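Local coordinates for peptidoglycan recognition protein SA CG11709-PA (Drosophila melanogaster, PDB 1SXR) that recognises peptidoglycan of Gram-positive bacteria and activates the Toll pathway in the innate immune response of the fly, at residues A[35-40]-A[103-108]; A[41-46]-A[74-79]; A[78-83]-A[109-114]; A[97-102]-A[152-157]. All blocks are in the same frame, centred on the assembly; numbering follows the deposited sequence. Where two conformers were deposited one is given.

Contact 1 of 4, residues A[35-40]-A[103-108]; sequences IRYVVI and NAIGTG. With SO4 (sulfate ion), chain C.
Tyr37 and Thr107 bring two parallel strands together, their N-to-C directions 25° apart. The tight part is the backbone: the amide N of Thr107 donates to Tyr37 O at 2.9 Å, and Thr107 O accepts from Val39 N at 2.9 Å, both bonds nearly straight. Gly106 CA comes within 3.1 Å of Tyr37 O, and a side chain at Gly106 would stand on the face that carries Tyr37 and Val39, against Tyr37 O and Val39 CG2. Ile35 CG2 reaches both Ile105 O and Thr107 OG1, each at 3.5 Å; with CG1 beside the backbone N (chi1 -77°), this methyl lies anti to that N. The side toward solvent, where Ile105 and Arg36 are exposed, is looser. Tyr37 and Ile105 run side by side, Ile105 CD1 3.9 Å from Tyr37 CD2, while Ile105 O sits in the ring plane at its edge. Here a water replaces a direct bond, accepting from Arg36 N and donating to Ile105 O. A sulfate, probably from the crystallisation liquor, is bound by Asn103 N, 2.8 Å from its O1. In the mixed sheet, strand 35-42 lies between 106-111 and 145-149, and Leu141 packs on Ile35, Val38 and Thr107.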
loop_
_atom_site.group_PDB
_atom_site.type_symbol
_atom_site.label_atom_id
_atom_site.label_comp_id
_atom_site.label_asym_id
_atom_site.label_seq_id
_atom_site.Cartn_x
_atom_site.Cartn_y
_atom_site.Cartn_z
ATOM N N ILE A 35 -8.701 4.530 10.414
ATOM C CA ILE A 35 -7.455 3.796 10.565
ATOM C C ILE A 35 -6.373 4.765 10.996
ATOM O O ILE A 35 -6.340 5.905 10.509
ATOM C CB ILE A 35 -7.110 3.149 9.220
ATOM C CG1 ILE A 35 -7.977 1.907 9.014
ATOM C CG2 ILE A 35 -5.621 2.802 9.121
ATOM C CD1 ILE A 35 -7.545 0.735 9.865
ATOM N N ARG A 36 -5.495 4.316 11.886
ATOM C CA ARG A 36 -4.546 5.200 12.556
ATOM C C ARG A 36 -3.111 5.005 12.126
ATOM O O ARG A 36 -2.215 5.710 12.599
ATOM C CB ARG A 36 -4.668 5.043 14.075
ATOM C CG ARG A 36 -6.058 5.422 14.553
ATOM C CD ARG A 36 -6.219 5.503 16.048
ATOM N NE ARG A 36 -7.640 5.682 16.356
ATOM C CZ ARG A 36 -8.284 6.847 16.378
ATOM N NH1 ARG A 36 -7.646 7.987 16.126
ATOM N NH2 ARG A 36 -9.581 6.878 16.670
ATOM N N TYR A 37 -2.901 4.039 11.227
ATOM C CA TYR A 37 -1.580 3.713 10.711
ATOM C C TYR A 37 -1.587 3.535 9.192
ATOM O O TYR A 37 -2.480 2.901 8.654
ATOM C CB TYR A 37 -1.110 2.402 11.340
ATOM C CG TYR A 37 -0.733 2.547 12.795
ATOM C CD1 TYR A 37 0.496 3.098 13.155
ATOM C CD2 TYR A 37 -1.591 2.142 13.798
ATOM C CE1 TYR A 37 0.859 3.237 14.477
ATOM C CE2 TYR A 37 -1.232 2.261 15.129
ATOM C CZ TYR A 37 -0.010 2.816 15.456
ATOM O OH TYR A 37 0.372 2.938 16.779
ATOM N N VAL A 38 -0.574 4.088 8.530
ATOM C CA VAL A 38 -0.337 3.856 7.097
ATOM C C VAL A 38 1.054 3.249 6.974
ATOM O O VAL A 38 2.023 3.783 7.514
ATOM C CB VAL A 38 -0.386 5.175 6.327
ATOM C CG1 VAL A 38 -0.001 4.965 4.875
ATOM C CG2 VAL A 38 -1.770 5.789 6.448
ATOM N N VAL A 39 1.155 2.110 6.285
ATOM C CA VAL A 39 2.436 1.430 6.114
ATOM C C VAL A 39 2.862 1.525 4.647
ATOM O O VAL A 39 2.108 1.110 3.754
ATOM C CB VAL A 39 2.365 -0.060 6.474
ATOM C CG1 VAL A 39 3.808 -0.627 6.501
ATOM C CG2 VAL A 39 1.637 -0.234 7.828
ATOM N N ILE A 40 4.064 2.046 4.394
ATOM C CA ILE A 40 4.559 2.184 3.023
ATOM C C ILE A 40 5.471 1.009 2.662
ATOM O O ILE A 40 6.351 0.604 3.437
ATOM C CB ILE A 40 5.352 3.517 2.841
ATOM C CG1 ILE A 40 4.504 4.742 3.206
ATOM C CG2 ILE A 40 5.854 3.635 1.392
ATOM C CD1 ILE A 40 3.177 4.788 2.491
ATOM N N ASN A 103 -2.028 -5.147 9.733
ATOM C CA ASN A 103 -3.033 -5.403 8.721
ATOM C C ASN A 103 -4.428 -4.986 9.183
ATOM O O ASN A 103 -5.106 -4.240 8.472
ATOM C CB ASN A 103 -3.035 -6.874 8.332
ATOM C CG ASN A 103 -1.748 -7.285 7.652
ATOM O OD1 ASN A 103 -1.277 -6.601 6.749
ATOM N ND2 ASN A 103 -1.193 -8.425 8.053
ATOM N N ALA A 104 -4.849 -5.429 10.374
ATOM C CA ALA A 104 -6.142 -5.006 10.904
ATOM C C ALA A 104 -6.167 -3.497 11.178
ATOM O O ALA A 104 -7.192 -2.854 10.977
ATOM C CB ALA A 104 -6.471 -5.768 12.189
ATOM N N ILE A 105 -5.051 -2.947 11.650
ATOM C CA ILE A 105 -5.038 -1.532 12.104
ATOM C C ILE A 105 -4.346 -0.533 11.158
ATOM O O ILE A 105 -4.257 0.660 11.461
ATOM C CB ILE A 105 -4.430 -1.400 13.523
ATOM C CG1 ILE A 105 -2.951 -1.773 13.483
ATOM C CG2 ILE A 105 -5.256 -2.210 14.539
ATOM C CD1 ILE A 105 -2.167 -1.550 14.806
ATOM N N GLY A 106 -3.877 -0.998 10.005
ATOM C CA GLY A 106 -3.182 -0.101 9.085
ATOM C C GLY A 106 -3.699 -0.193 7.658
ATOM O O GLY A 106 -4.341 -1.180 7.278
ATOM N N THR A 107 -3.409 0.840 6.872
ATOM C CA THR A 107 -3.616 0.830 5.442
ATOM C C THR A 107 -2.262 0.684 4.789
ATOM O O THR A 107 -1.410 1.530 5.014
ATOM C CB THR A 107 -4.232 2.160 4.982
ATOM O OG1 THR A 107 -5.491 2.335 5.639
ATOM C CG2 THR A 107 -4.553 2.089 3.519
ATOM N N GLY A 108 -2.058 -0.390 4.016
ATOM C CA GLY A 108 -0.775 -0.655 3.363
ATOM C C GLY A 108 -0.786 -0.112 1.944
ATOM O O GLY A 108 -1.689 -0.437 1.140
HETATM S S SO4 C . -2.739 -8.396 11.913
HETATM O O1 SO4 C . -2.431 -6.976 11.870
HETATM O O2 SO4 C . -1.841 -9.107 11.040
HETATM O O3 SO4 C . -4.061 -8.629 11.395
HETATM O O4 SO4 C . -2.538 -8.880 13.257
HETATM O O HOH W 1 -5.947 1.829 13.301
#

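Contact 2 of 4, residues A[41-46]-A[74-79]; sequences HHTVTG and ISYNFL. With EDO (1,2-ethanediol), chain D.
Tyr76 lays its ring between His41 and Thr43, and most of what the two segments share gathers round it. Just before it, Ser75 puts OG over the centre of the ring, 3.3 Å above the plane; the same hydroxyl hydrogen-bonds O2 of an ethanediol at 2.8 Å, a molecule probably from the crystallisation liquor. At Tyr76 itself, with CG anti to the carbonyl carbon (chi1 -47°), the ring reaches across to 41-46. CE1 approaches His41 CB at 3.8 Å, and the two rings meet obliquely with their planes at 50°. Across the ring, CE2 meets the methyl CG2 of Thr43, also obliquely. The phenol OH reaches the backbone of 41-46 through two waters lying in the ring plane: one, 2.8 Å from Tyr76 OH, donates to His42 O, and the second donates to Thr43 O. A phenylalanine here would probably leave both waters without their shared hydroxyl and so weaken the bridge to these carbonyls. Further along, Leu79 brings CD2 to 3.9 Å from Thr43 CG2, the two side chains crossing at about a right angle. Tyr76 closes the inferred peptidoglycan-binding region 71-76, and the imidazole of His41 is fixed at both nitrogens, by Ser158 OG and Thr99 OG1. Strand 106-111 runs between the two segments, Ala110 touching His41, Thr43 and Tyr76, while Leu58 and Met61 of helix 50-67 cover Leu79.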
loop_
_atom_site.group_PDB
_atom_site.type_symbol
_atom_site.label_atom_id
_atom_site.label_comp_id
_atom_site.label_asym_id
_atom_site.label_seq_id
_atom_site.Cartn_x
_atom_site.Cartn_y
_atom_site.Cartn_z
ATOM N N HIS A 41 5.221 0.480 1.466
ATOM C CA HIS A 41 5.936 -0.679 0.919
ATOM C C HIS A 41 6.353 -0.383 -0.511
ATOM O O HIS A 41 5.886 0.563 -1.133
ATOM C CB HIS A 41 5.007 -1.898 0.902
ATOM C CG HIS A 41 4.925 -2.599 2.215
ATOM N ND1 HIS A 41 5.953 -3.380 2.696
ATOM C CD2 HIS A 41 3.940 -2.646 3.152
ATOM C CE1 HIS A 41 5.610 -3.881 3.873
ATOM N NE2 HIS A 41 4.391 -3.450 4.174
ATOM N N HIS A 42 7.252 -1.214 -1.031
ATOM C CA HIS A 42 7.425 -1.326 -2.481
ATOM C C HIS A 42 7.162 -2.749 -2.899
ATOM O O HIS A 42 7.209 -3.645 -2.050
ATOM C CB HIS A 42 8.783 -0.779 -2.964
ATOM C CG HIS A 42 10.015 -1.605 -2.649
ATOM N ND1 HIS A 42 10.066 -2.671 -1.772
ATOM C CD2 HIS A 42 11.289 -1.414 -3.077
ATOM C CE1 HIS A 42 11.318 -3.108 -1.688
ATOM N NE2 HIS A 42 12.068 -2.365 -2.479
ATOM N N THR A 43 6.859 -2.966 -4.187
ATOM C CA THR A 43 6.516 -4.320 -4.622
ATOM C C THR A 43 7.715 -5.135 -5.069
ATOM O O THR A 43 7.599 -6.355 -5.207
ATOM C CB THR A 43 5.529 -4.333 -5.786
ATOM O OG1 THR A 43 6.080 -3.623 -6.897
ATOM C CG2 THR A 43 4.231 -3.557 -5.417
ATOM N N VAL A 44 8.815 -4.438 -5.365
ATOM C CA VAL A 44 10.058 -5.019 -5.943
ATOM C C VAL A 44 9.892 -5.421 -7.397
ATOM O O VAL A 44 10.582 -4.895 -8.272
ATOM C CB VAL A 44 10.603 -6.214 -5.148
ATOM C CG1 VAL A 44 11.956 -6.656 -5.731
ATOM C CG2 VAL A 44 10.751 -5.828 -3.687
ATOM N N THR A 45 8.963 -6.349 -7.651
ATOM C CA THR A 45 8.639 -6.773 -9.009
ATOM C C THR A 45 7.453 -5.961 -9.548
ATOM O O THR A 45 6.645 -5.435 -8.775
ATOM N N GLY A 46 7.371 -5.812 -10.870
ATOM C CA GLY A 46 6.129 -5.323 -11.487
ATOM C C GLY A 46 6.135 -3.907 -12.041
ATOM O O GLY A 46 5.083 -3.398 -12.411
ATOM N N ILE A 74 -4.909 -9.384 -3.211
ATOM C CA ILE A 74 -3.623 -8.697 -3.260
ATOM C C ILE A 74 -3.334 -8.086 -1.873
ATOM O O ILE A 74 -4.239 -7.555 -1.198
ATOM C CB ILE A 74 -3.617 -7.642 -4.393
ATOM C CG1 ILE A 74 -2.188 -7.268 -4.792
ATOM C CG2 ILE A 74 -4.569 -6.519 -4.171
ATOM C CD1 ILE A 74 -2.124 -6.843 -6.253
ATOM N N SER A 75 -2.089 -8.205 -1.409
ATOM C CA SER A 75 -1.814 -7.988 0.026
ATOM C C SER A 75 -2.030 -6.534 0.449
ATOM O O SER A 75 -2.477 -6.250 1.581
ATOM C CB SER A 75 -0.387 -8.404 0.361
ATOM O OG SER A 75 0.521 -7.531 -0.296
ATOM N N TYR A 76 -1.692 -5.622 -0.455
ATOM C CA TYR A 76 -1.705 -4.176 -0.140
ATOM C C TYR A 76 -3.096 -3.599 -0.263
ATOM O O TYR A 76 -3.887 -4.063 -1.092
ATOM C CB TYR A 76 -0.777 -3.424 -1.115
ATOM C CG TYR A 76 0.560 -4.094 -1.283
ATOM C CD1 TYR A 76 1.514 -4.045 -0.274
ATOM C CD2 TYR A 76 0.854 -4.772 -2.438
ATOM C CE1 TYR A 76 2.748 -4.692 -0.435
ATOM C CE2 TYR A 76 2.075 -5.394 -2.622
ATOM C CZ TYR A 76 3.005 -5.354 -1.618
ATOM O OH TYR A 76 4.236 -5.973 -1.781
ATOM N N ASN A 77 -3.409 -2.556 0.506
ATOM C CA ASN A 77 -4.705 -1.884 0.290
ATOM C C ASN A 77 -4.746 -1.116 -1.024
ATOM O O ASN A 77 -5.763 -1.121 -1.700
ATOM C CB ASN A 77 -5.051 -0.992 1.477
ATOM C CG ASN A 77 -5.323 -1.802 2.742
ATOM O OD1 ASN A 77 -4.416 -2.070 3.501
ATOM N ND2 ASN A 77 -6.570 -2.241 2.930
ATOM N N PHE A 78 -3.632 -0.460 -1.367
ATOM C CA PHE A 78 -3.480 0.301 -2.638
ATOM C C PHE A 78 -2.097 0.129 -3.198
ATOM O O PHE A 78 -1.131 -0.127 -2.459
ATOM C CB PHE A 78 -3.701 1.796 -2.384
ATOM C CG PHE A 78 -5.093 2.095 -1.901
ATOM C CD1 PHE A 78 -6.150 2.091 -2.808
ATOM C CD2 PHE A 78 -5.341 2.329 -0.560
ATOM C CE1 PHE A 78 -7.469 2.325 -2.369
ATOM C CE2 PHE A 78 -6.647 2.553 -0.114
ATOM C CZ PHE A 78 -7.703 2.552 -1.012
ATOM N N LEU A 79 -1.992 0.330 -4.514
ATOM C CA LEU A 79 -0.695 0.293 -5.202
ATOM C C LEU A 79 -0.594 1.516 -6.104
ATOM O O LEU A 79 -1.604 1.983 -6.604
ATOM C CB LEU A 79 -0.525 -0.982 -6.052
ATOM C CG LEU A 79 -0.646 -2.337 -5.340
ATOM C CD1 LEU A 79 -2.103 -2.868 -5.384
ATOM C CD2 LEU A 79 0.329 -3.342 -5.894
HETATM C C1 EDO D . 3.634 -10.402 -0.488
HETATM O O1 EDO D . 4.114 -10.881 0.781
HETATM C C2 EDO D . 3.614 -8.877 -0.490
HETATM O O2 EDO D . 2.955 -8.385 0.681
HETATM O O HOH W 2 6.239 -5.478 0.139
HETATM O O HOH W 3 5.280 -7.496 -4.096
#

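Contact 3 of 4, residues A[78-83]-A[109-114]; sequences FLIGND and IAFIGN
Three backbone hydrogen bonds join Phe78 and Ile80 to Ala110 and Ile112, as expected of neighbouring parallel strands. Ala110 N donates to Phe78 O at 2.9 Å and Ile112 N to Ile80 O, both almost straight, the first at 170°. Between them, Ile80 N donates to Ala110 O; this bond is more bent, at 144°, although the donor lies in the carbonyl plane. CA-H...O contacts accompany the bonds, the shorter being Leu79 CA to Ala110 O at 3.1 Å. One water extends the pairing past the strand ends, donating to Ile80 O at 2.9 Å and also to Ile112 O. Apolar contacts are made on both faces. On one, with its chain extended (chi2 171°), Ile80 carries CD1 to 3.6 Å from Ile109 CG2 and, more distantly, to Phe111 CE1. On the other, CG1 of Ile112 packs 3.9 Å from Leu79 CB. Helix 122-137 covers the first face, Ala128 touching both Ile80 and Phe111, and helix 50-67 the second. A central mixed sheet with parallel strands 78-80 and 106-111 side by side and helices packed over both faces is the core of the PGRP fold of the N-acetylmuramoyl-L-alanine amidase 2 family, to which this protein belongs.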
loop_
_atom_site.group_PDB
_atom_site.type_symbol
_atom_site.label_atom_id
_atom_site.label_comp_id
_atom_site.label_asym_id
_atom_site.label_seq_id
_atom_site.Cartn_x
_atom_site.Cartn_y
_atom_site.Cartn_z
ATOM N N PHE A 78 -3.632 -0.460 -1.367
ATOM C CA PHE A 78 -3.480 0.301 -2.638
ATOM C C PHE A 78 -2.097 0.129 -3.198
ATOM O O PHE A 78 -1.131 -0.127 -2.459
ATOM C CB PHE A 78 -3.701 1.796 -2.384
ATOM C CG PHE A 78 -5.093 2.095 -1.901
ATOM C CD1 PHE A 78 -6.150 2.091 -2.808
ATOM C CD2 PHE A 78 -5.341 2.329 -0.560
ATOM C CE1 PHE A 78 -7.469 2.325 -2.369
ATOM C CE2 PHE A 78 -6.647 2.553 -0.114
ATOM C CZ PHE A 78 -7.703 2.552 -1.012
ATOM N N LEU A 79 -1.992 0.330 -4.514
ATOM C CA LEU A 79 -0.695 0.293 -5.202
ATOM C C LEU A 79 -0.594 1.516 -6.104
ATOM O O LEU A 79 -1.604 1.983 -6.604
ATOM C CB LEU A 79 -0.525 -0.982 -6.052
ATOM C CG LEU A 79 -0.646 -2.337 -5.340
ATOM C CD1 LEU A 79 -2.103 -2.868 -5.384
ATOM C CD2 LEU A 79 0.329 -3.342 -5.894
ATOM N N ILE A 80 0.602 2.058 -6.276
ATOM C CA ILE A 80 0.733 3.300 -7.034
ATOM C C ILE A 80 1.779 3.078 -8.124
ATOM O O ILE A 80 2.913 2.679 -7.826
ATOM C CB ILE A 80 1.158 4.426 -6.102
ATOM C CG1 ILE A 80 0.093 4.662 -5.024
ATOM C CG2 ILE A 80 1.342 5.719 -6.887
ATOM C CD1 ILE A 80 0.518 5.597 -3.938
ATOM N N GLY A 81 1.388 3.311 -9.378
ATOM C CA GLY A 81 2.291 3.126 -10.511
ATOM C C GLY A 81 3.065 4.385 -10.890
ATOM O O GLY A 81 2.878 5.433 -10.275
ATOM N N ASN A 82 3.924 4.244 -11.909
ATOM C CA ASN A 82 4.877 5.272 -12.329
ATOM C C ASN A 82 4.166 6.523 -12.836
ATOM O O ASN A 82 4.711 7.639 -12.724
ATOM C CB ASN A 82 5.731 4.782 -13.501
ATOM C CG ASN A 82 6.813 3.822 -13.112
ATOM O OD1 ASN A 82 7.063 3.582 -11.944
ATOM N ND2 ASN A 82 7.464 3.242 -14.122
ATOM N N ASP A 83 2.985 6.335 -13.439
ATOM C CA ASP A 83 2.211 7.474 -13.979
ATOM C C ASP A 83 1.392 8.140 -12.882
ATOM O O ASP A 83 0.663 9.095 -13.138
ATOM C CB ASP A 83 1.243 7.034 -15.089
ATOM C CG ASP A 83 1.927 6.780 -16.427
ATOM O OD1 ASP A 83 3.174 6.936 -16.506
ATOM O OD2 ASP A 83 1.290 6.433 -17.455
ATOM N N ILE A 109 0.203 0.727 1.625
ATOM C CA ILE A 109 0.287 1.333 0.291
ATOM C C ILE A 109 1.618 0.948 -0.309
ATOM O O ILE A 109 2.665 1.227 0.291
ATOM C CB ILE A 109 0.192 2.856 0.404
ATOM C CG1 ILE A 109 -1.144 3.267 1.032
ATOM C CG2 ILE A 109 0.435 3.554 -0.953
ATOM C CD1 ILE A 109 -1.218 4.768 1.334
ATOM N N ALA A 110 1.583 0.307 -1.481
ATOM C CA ALA A 110 2.819 -0.096 -2.136
ATOM C C ALA A 110 3.058 0.747 -3.363
ATOM O O ALA A 110 2.185 0.851 -4.229
ATOM C CB ALA A 110 2.779 -1.577 -2.518
ATOM N N PHE A 111 4.273 1.288 -3.452
ATOM C CA PHE A 111 4.745 1.810 -4.719
ATOM C C PHE A 111 5.185 0.654 -5.613
ATOM O O PHE A 111 5.995 -0.192 -5.185
ATOM C CB PHE A 111 5.912 2.733 -4.450
ATOM C CG PHE A 111 5.481 4.024 -3.808
ATOM C CD1 PHE A 111 5.048 5.109 -4.582
ATOM C CD2 PHE A 111 5.484 4.150 -2.422
ATOM C CE1 PHE A 111 4.649 6.297 -3.967
ATOM C CE2 PHE A 111 5.083 5.350 -1.806
ATOM C CZ PHE A 111 4.677 6.426 -2.591
ATOM N N ILE A 112 4.640 0.598 -6.836
ATOM C CA ILE A 112 5.013 -0.469 -7.764
ATOM C C ILE A 112 6.444 -0.230 -8.285
ATOM O O ILE A 112 6.716 0.795 -8.926
ATOM C CB ILE A 112 4.024 -0.550 -8.940
ATOM C CG1 ILE A 112 2.610 -0.820 -8.404
ATOM C CG2 ILE A 112 4.491 -1.611 -9.943
ATOM C CD1 ILE A 112 1.519 -0.776 -9.494
ATOM N N GLY A 113 7.346 -1.169 -8.013
ATOM C CA GLY A 113 8.739 -1.048 -8.457
ATOM C C GLY A 113 9.704 -1.330 -7.307
ATOM O O GLY A 113 9.291 -1.770 -6.221
ATOM N N ASN A 114 11.000 -1.106 -7.554
ATOM C CA ASN A 114 12.043 -1.477 -6.618
ATOM C C ASN A 114 12.784 -0.212 -6.291
ATOM O O ASN A 114 13.500 0.335 -7.137
ATOM C CB ASN A 114 12.996 -2.474 -7.262
ATOM C CG ASN A 114 14.092 -2.928 -6.327
ATOM O OD1 ASN A 114 14.338 -2.300 -5.279
ATOM N ND2 ASN A 114 14.737 -4.046 -6.669
HETATM O O HOH W 4 5.620 3.509 -8.283
#

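Contact 4 of 4, residues A[97-102]-A[152-157]; sequences AHTYGY and QVISTQ. With SO4 (sulfate ion), chain C.
Thr99, Tyr100 and Tyr102, in a type II beta turn that runs from Thr99 to Tyr102, receive the side chains of Val153 and Ile154 from a second loop that also holds Thr156, inferred to contact peptidoglycan. Just ahead of the turn, His98 meets Ile154 CD1 with its carbonyl oxygen, and its ND1 shares a 2.7 Å hydrogen bond with Thr99 OG1, which lies in the imidazole plane. Thr99 puts OG1 beside its backbone N (chi1 -50°), near His98 and His41, which leaves CG2 to face the second loop, 3.6 Å from Val153 CG2. Tyr100 follows with its backbone O 3.6 Å from Ile154 CG2; its CB brushes the same methyl. Gly101, at phi 92°, takes the position where the type II turn favours glycine, and its N makes a weak hydrogen bond to a sulfate oxygen. Tyr102 closes the turn and crosses Val153 at about a right angle, CE2 3.7 Å from Val153 CG1; its OH goes to His178 O, in what is probably a C-terminal histidine tag. An alanine in place of Tyr102 is likely to leave Val153 CG1 without the ring it packs on. A water joins the two backbones, 2.7 Å from Tyr100 O and 3.2 Å from Val153 O.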
loop_
_atom_site.group_PDB
_atom_site.type_symbol
_atom_site.label_atom_id
_atom_site.label_comp_id
_atom_site.label_asym_id
_atom_site.label_seq_id
_atom_site.Cartn_x
_atom_site.Cartn_y
_atom_site.Cartn_z
ATOM N N ALA A 97 -2.827 -8.030 3.850
ATOM C CA ALA A 97 -1.849 -9.032 4.312
ATOM C C ALA A 97 -0.413 -8.530 4.061
ATOM O O ALA A 97 0.510 -9.336 3.855
ATOM C CB ALA A 97 -2.084 -10.342 3.589
ATOM N N HIS A 98 -0.229 -7.211 4.099
ATOM C CA HIS A 98 1.064 -6.594 3.768
ATOM C C HIS A 98 2.048 -6.485 4.928
ATOM O O HIS A 98 3.257 -6.459 4.676
ATOM C CB HIS A 98 0.830 -5.191 3.207
ATOM C CG HIS A 98 -0.098 -4.397 4.060
ATOM N ND1 HIS A 98 0.324 -3.694 5.174
ATOM C CD2 HIS A 98 -1.453 -4.308 4.042
ATOM C CE1 HIS A 98 -0.734 -3.180 5.784
ATOM N NE2 HIS A 98 -1.820 -3.522 5.105
ATOM N N THR A 99 1.570 -6.392 6.172
ATOM C CA THR A 99 2.453 -6.113 7.297
ATOM C C THR A 99 1.921 -6.754 8.555
ATOM O O THR A 99 0.982 -6.212 9.143
ATOM C CB THR A 99 2.483 -4.610 7.570
ATOM O OG1 THR A 99 2.744 -3.910 6.349
ATOM C CG2 THR A 99 3.662 -4.239 8.491
ATOM N N TYR A 100 2.528 -7.859 8.994
ATOM C CA TYR A 100 2.093 -8.480 10.232
ATOM C C TYR A 100 2.018 -7.470 11.379
ATOM O O TYR A 100 2.960 -6.688 11.619
ATOM C CB TYR A 100 3.037 -9.632 10.634
ATOM C CG TYR A 100 2.841 -10.006 12.098
ATOM C CD1 TYR A 100 1.755 -10.742 12.475
ATOM C CD2 TYR A 100 3.730 -9.577 13.093
ATOM C CE1 TYR A 100 1.520 -11.062 13.795
ATOM C CE2 TYR A 100 3.511 -9.898 14.446
ATOM C CZ TYR A 100 2.393 -10.649 14.781
ATOM O OH TYR A 100 2.139 -10.993 16.112
ATOM N N GLY A 101 0.873 -7.466 12.071
ATOM C CA GLY A 101 0.687 -6.561 13.209
ATOM C C GLY A 101 0.047 -5.243 12.820
ATOM O O GLY A 101 -0.430 -4.474 13.688
ATOM N N TYR A 102 0.051 -4.975 11.514
ATOM C CA TYR A 102 -0.491 -3.722 10.980
ATOM C C TYR A 102 -1.500 -3.930 9.868
ATOM O O TYR A 102 -1.804 -3.000 9.118
ATOM C CB TYR A 102 0.639 -2.757 10.545
ATOM C CG TYR A 102 1.326 -2.117 11.752
ATOM C CD1 TYR A 102 0.896 -0.907 12.250
ATOM C CD2 TYR A 102 2.355 -2.767 12.399
ATOM C CE1 TYR A 102 1.498 -0.355 13.377
ATOM C CE2 TYR A 102 2.982 -2.224 13.517
ATOM C CZ TYR A 102 2.530 -1.003 13.983
ATOM O OH TYR A 102 3.107 -0.419 15.078
ATOM N N GLN A 152 10.248 -0.806 9.417
ATOM C CA GLN A 152 10.308 -0.372 10.826
ATOM C C GLN A 152 9.661 -1.365 11.768
ATOM O O GLN A 152 9.934 -1.339 12.972
ATOM C CB GLN A 152 9.647 0.996 11.003
ATOM C CG GLN A 152 10.340 2.106 10.268
ATOM C CD GLN A 152 9.649 3.433 10.492
ATOM O OE1 GLN A 152 8.952 3.942 9.614
ATOM N NE2 GLN A 152 9.824 4.003 11.703
ATOM N N VAL A 153 8.791 -2.232 11.247
ATOM C CA VAL A 153 7.985 -3.113 12.104
ATOM C C VAL A 153 8.047 -4.614 11.789
ATOM O O VAL A 153 7.672 -5.425 12.627
ATOM C CB VAL A 153 6.523 -2.631 12.176
ATOM C CG1 VAL A 153 6.489 -1.227 12.814
ATOM C CG2 VAL A 153 5.911 -2.568 10.762
ATOM N N ILE A 154 8.478 -4.980 10.582
ATOM C CA ILE A 154 8.692 -6.403 10.280
ATOM C C ILE A 154 10.049 -6.564 9.615
ATOM O O ILE A 154 10.716 -5.580 9.294
ATOM C CB ILE A 154 7.557 -7.017 9.383
ATOM C CG1 ILE A 154 7.484 -6.294 8.037
ATOM C CG2 ILE A 154 6.185 -6.986 10.106
ATOM C CD1 ILE A 154 6.505 -6.944 7.085
ATOM N N SER A 155 10.485 -7.807 9.463
ATOM C CA SER A 155 11.781 -8.078 8.871
ATOM C C SER A 155 11.697 -8.010 7.355
ATOM O O SER A 155 11.367 -8.993 6.698
ATOM C CB SER A 155 12.309 -9.453 9.303
ATOM O OG SER A 155 12.562 -9.475 10.696
ATOM N N THR A 156 11.966 -6.829 6.817
ATOM C CA THR A 156 11.875 -6.580 5.381
ATOM C C THR A 156 12.742 -5.383 5.029
ATOM O O THR A 156 13.028 -4.542 5.895
ATOM C CB THR A 156 10.389 -6.315 4.977
ATOM O OG1 THR A 156 10.285 -6.133 3.544
ATOM C CG2 THR A 156 9.887 -4.993 5.552
ATOM N N GLN A 157 13.158 -5.288 3.765
ATOM C CA GLN A 157 13.834 -4.106 3.272
ATOM C C GLN A 157 12.835 -3.105 2.715
ATOM O O GLN A 157 13.158 -1.952 2.491
ATOM C CB GLN A 157 14.828 -4.452 2.161
ATOM C CG GLN A 157 15.925 -5.436 2.547
ATOM C CD GLN A 157 17.162 -5.305 1.659
ATOM O OE1 GLN A 157 17.236 -4.416 0.799
ATOM N NE2 GLN A 157 18.135 -6.172 1.877
HETATM S S SO4 C . -2.739 -8.396 11.913
HETATM O O1 SO4 C . -2.431 -6.976 11.870
HETATM O O2 SO4 C . -1.841 -9.107 11.040
HETATM O O3 SO4 C . -4.061 -8.629 11.395
HETATM O O4 SO4 C . -2.538 -8.880 13.257
HETATM O O HOH W 5 4.581 -5.734 13.565
#

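Contacts 1 and 3 share strand 106-111, which pairs with 35-42 on one side and 78-80 on the other; their centres are about 16 Å apart, on opposite sides of the chain's centre. Contact 2 reaches across that strand, over Ala110, its centre about 6 Å from that of contact 3, and shares Phe78 and Leu79 with it. Asn77 OD1 lies 2.9 Å from Gly108 N, tying contact 2 to contact 1. Contact 4 meets contact 2 where His41 NE2 is 2.8 Å from Thr99 OG1, and shares the sulfate with contact 1. The inferred peptidoglycan-binding residues lie around contacts 2 and 4: the side chain of His41 is about 5 Å from that of Thr156.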